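Local coordinates for hypothetical exported protein (Streptococcus pyogenes, PDB 3PSQ) that is a class B sortase involved in pilus assembly, probably acting as a cysteine transpeptidase that joins proteins through an acyl-thioester intermediate, at residues 144-149 with 163-168. Residues are numbered along the deposited sequence; the frame is centred on the assembly and turned at random. Where two conformers were deposited one is given.
Sequences FDSLLF and LNHIKQ. With ZN (zinc ion), chain O.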
loop_
_atom_site.group_PDB
_atom_site.type_symbol
_atom_site.label_atom_id
_atom_site.label_comp_id
_atom_site.label_asym_id
_atom_site.label_seq_id
_atom_site.Cartn_x
_atom_site.Cartn_y
_atom_site.Cartn_z
ATOM N N PHE A 144 5.463 -14.883 -4.370
ATOM C CA PHE A 144 4.931 -15.576 -5.538
ATOM C C PHE A 144 3.451 -15.732 -5.509
ATOM O O PHE A 144 2.920 -16.524 -6.269
ATOM C CB PHE A 144 5.650 -16.923 -5.786
ATOM C CG PHE A 144 7.133 -16.758 -5.886
ATOM C CD1 PHE A 144 7.731 -16.308 -7.078
ATOM C CD2 PHE A 144 7.929 -16.924 -4.750
ATOM C CE1 PHE A 144 9.092 -16.058 -7.122
ATOM C CE2 PHE A 144 9.282 -16.699 -4.800
ATOM C CZ PHE A 144 9.866 -16.256 -5.977
ATOM N N ASP A 145 2.793 -14.963 -4.630
ATOM C CA ASP A 145 1.340 -14.826 -4.631
ATOM C C ASP A 145 0.779 -14.597 -6.041
ATOM O O ASP A 145 1.137 -13.631 -6.718
ATOM C CB ASP A 145 0.912 -13.677 -3.720
ATOM C CG ASP A 145 -0.572 -13.721 -3.410
ATOM O OD1 ASP A 145 -1.373 -13.619 -4.365
ATOM O OD2 ASP A 145 -0.935 -13.869 -2.222
ATOM N N SER A 146 -0.084 -15.512 -6.470
ATOM C CA SER A 146 -0.591 -15.511 -7.853
ATOM C C SER A 146 -1.618 -14.410 -8.171
ATOM O O SER A 146 -2.062 -14.278 -9.316
ATOM C CB SER A 146 -1.170 -16.873 -8.200
ATOM O OG SER A 146 -2.351 -17.097 -7.437
ATOM N N LEU A 147 -1.969 -13.588 -7.193
ATOM C CA LEU A 147 -3.005 -12.609 -7.429
ATOM C C LEU A 147 -2.666 -11.183 -6.978
ATOM O O LEU A 147 -2.893 -10.227 -7.705
ATOM C CB LEU A 147 -4.293 -13.078 -6.752
ATOM C CG LEU A 147 -5.510 -12.190 -7.008
ATOM C CD1 LEU A 147 -5.785 -12.154 -8.507
ATOM C CD2 LEU A 147 -6.712 -12.702 -6.226
ATOM N N LEU A 148 -2.117 -11.058 -5.774
ATOM C CA LEU A 148 -2.154 -9.804 -5.035
ATOM C C LEU A 148 -1.061 -8.788 -5.400
ATOM O O LEU A 148 -1.116 -7.641 -4.944
ATOM C CB LEU A 148 -2.173 -10.079 -3.518
ATOM C CG LEU A 148 -3.467 -10.737 -3.037
ATOM C CD1 LEU A 148 -3.389 -11.080 -1.571
ATOM C CD2 LEU A 148 -4.679 -9.846 -3.325
ATOM N N PHE A 149 -0.099 -9.190 -6.228
ATOM C CA PHE A 149 0.959 -8.254 -6.651
ATOM C C PHE A 149 0.786 -7.815 -8.082
ATOM O O PHE A 149 1.663 -7.197 -8.661
ATOM C CB PHE A 149 2.371 -8.796 -6.353
ATOM C CG PHE A 149 2.600 -9.070 -4.879
ATOM C CD1 PHE A 149 2.681 -8.034 -3.977
ATOM C CD2 PHE A 149 2.649 -10.363 -4.399
ATOM C CE1 PHE A 149 2.842 -8.275 -2.639
ATOM C CE2 PHE A 149 2.824 -10.609 -3.046
ATOM C CZ PHE A 149 2.911 -9.560 -2.164
ATOM N N LEU A 163 -11.800 -11.947 -2.612
ATOM C CA LEU A 163 -11.999 -11.969 -1.170
ATOM C C LEU A 163 -11.671 -13.320 -0.533
ATOM O O LEU A 163 -11.162 -13.370 0.583
ATOM C CB LEU A 163 -13.403 -11.501 -0.805
ATOM C CG LEU A 163 -13.697 -10.010 -1.038
ATOM C CD1 LEU A 163 -15.134 -9.755 -0.721
ATOM C CD2 LEU A 163 -12.797 -9.139 -0.160
ATOM N N ASN A 164 -11.905 -14.419 -1.240
ATOM C CA ASN A 164 -11.577 -15.740 -0.700
ATOM C C ASN A 164 -10.083 -16.026 -0.744
ATOM O O ASN A 164 -9.541 -16.724 0.132
ATOM C CB ASN A 164 -12.340 -16.871 -1.424
ATOM C CG ASN A 164 -12.119 -18.254 -0.767
ATOM O OD1 ASN A 164 -11.317 -18.382 0.173
ATOM N ND2 ASN A 164 -12.821 -19.279 -1.259
ATOM N N HIS A 165 -9.428 -15.530 -1.792
ATOM C CA HIS A 165 -7.987 -15.618 -1.902
ATOM C C HIS A 165 -7.350 -14.938 -0.698
ATOM O O HIS A 165 -6.436 -15.482 -0.069
ATOM C CB HIS A 165 -7.496 -14.914 -3.168
ATOM C CG HIS A 165 -6.011 -14.968 -3.340
ATOM N ND1 HIS A 165 -5.376 -16.021 -3.950
ATOM C CD2 HIS A 165 -5.037 -14.110 -2.965
ATOM C CE1 HIS A 165 -4.073 -15.799 -3.968
ATOM N NE2 HIS A 165 -3.842 -14.648 -3.376
ATOM N N ILE A 166 -7.835 -13.742 -0.399
ATOM C CA ILE A 166 -7.355 -12.943 0.721
ATOM C C ILE A 166 -7.665 -13.639 2.046
ATOM O O ILE A 166 -6.758 -13.920 2.824
ATOM C CB ILE A 166 -7.980 -11.527 0.705
ATOM C CG1 ILE A 166 -7.356 -10.680 -0.396
ATOM C CG2 ILE A 166 -7.856 -10.864 2.073
ATOM C CD1 ILE A 166 -8.146 -9.406 -0.677
ATOM N N LYS A 167 -8.948 -13.929 2.280
ATOM C CA LYS A 167 -9.389 -14.647 3.463
ATOM C C LYS A 167 -8.481 -15.805 3.897
ATOM O O LYS A 167 -8.150 -15.918 5.063
ATOM C CB LYS A 167 -10.814 -15.171 3.273
ATOM C CG LYS A 167 -11.467 -15.550 4.597
ATOM C CD LYS A 167 -12.799 -16.293 4.444
ATOM C CE LYS A 167 -13.239 -16.932 5.806
ATOM N NZ LYS A 167 -14.637 -17.536 5.791
ATOM N N GLN A 168 -8.077 -16.673 2.979
ATOM C CA GLN A 168 -7.337 -17.882 3.340
ATOM C C GLN A 168 -5.865 -17.603 3.665
ATOM O O GLN A 168 -5.138 -18.481 4.151
ATOM C CB GLN A 168 -7.483 -18.929 2.232
ATOM C CG GLN A 168 -6.499 -18.824 1.085
ATOM C CD GLN A 168 -5.649 -20.059 0.978
ATOM O OE1 GLN A 168 -4.551 -20.046 0.408
ATOM N NE2 GLN A 168 -6.162 -21.154 1.531
HETATM ZN ZN ZN O . -6.061 -17.683 -4.686
#
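Asp-145 OD1 accepts three N-H groups. One crosses the contact: His-165 NE2 donates to Asp-145 OD1 over 2.9 Å. The bond is bent (139° at the hydrogen), meets OD1 on the syn side and leaves tilted from the ring plane. The other two come from the loop itself. Leu-147 N reaches Asp-145 OD1 at 2.9 Å, nearly along the C-O axis, and makes an Asx turn. Leu-148 N reaches Asp-145 OD1 at 3.0 Å, from above the carboxylate plane. OD2 takes a weak second bond from NE2 and a hydrogen bond with Thr-141 OG1, so both oxygens of this buried carboxylate are engaged. The carboxylate and imidazole planes stand 69° apart.

The imidazole bridges the aspartate and a zinc ion. His-165 ND1 binds the metal at 1.9 Å while NE2 faces Asp-145, which fixes the rotation of the ring. With NE2 as donor, ND1 has its lone pair for the metal; the carboxylate would probably make ND1 a stronger ligand. This site is distinct from the zinc held by His-96, Cys-190 and Asp-192. In the sortase beta-barrel fold, the contact ties the loop after strand 130-142 to helix 159-167, which packs on that strand and on strand 197-205.

Apolar groups hold the ring too. Leu-147 CB lies over one face of the His-165 ring in a CH-pi contact, 3.9 Å from the ring centroid. Its CG is anti to the backbone N (chi1 -176°), which carries CD2 along the same face to His-165 CG. Leu-148 CD1 comes in at the ring edge, 3.7 Å from His-165 CD2. The other methyl, Leu-148 CD2, meets Ile-166 CG1 at 4.1 Å, the two side chains crossing at about a right angle.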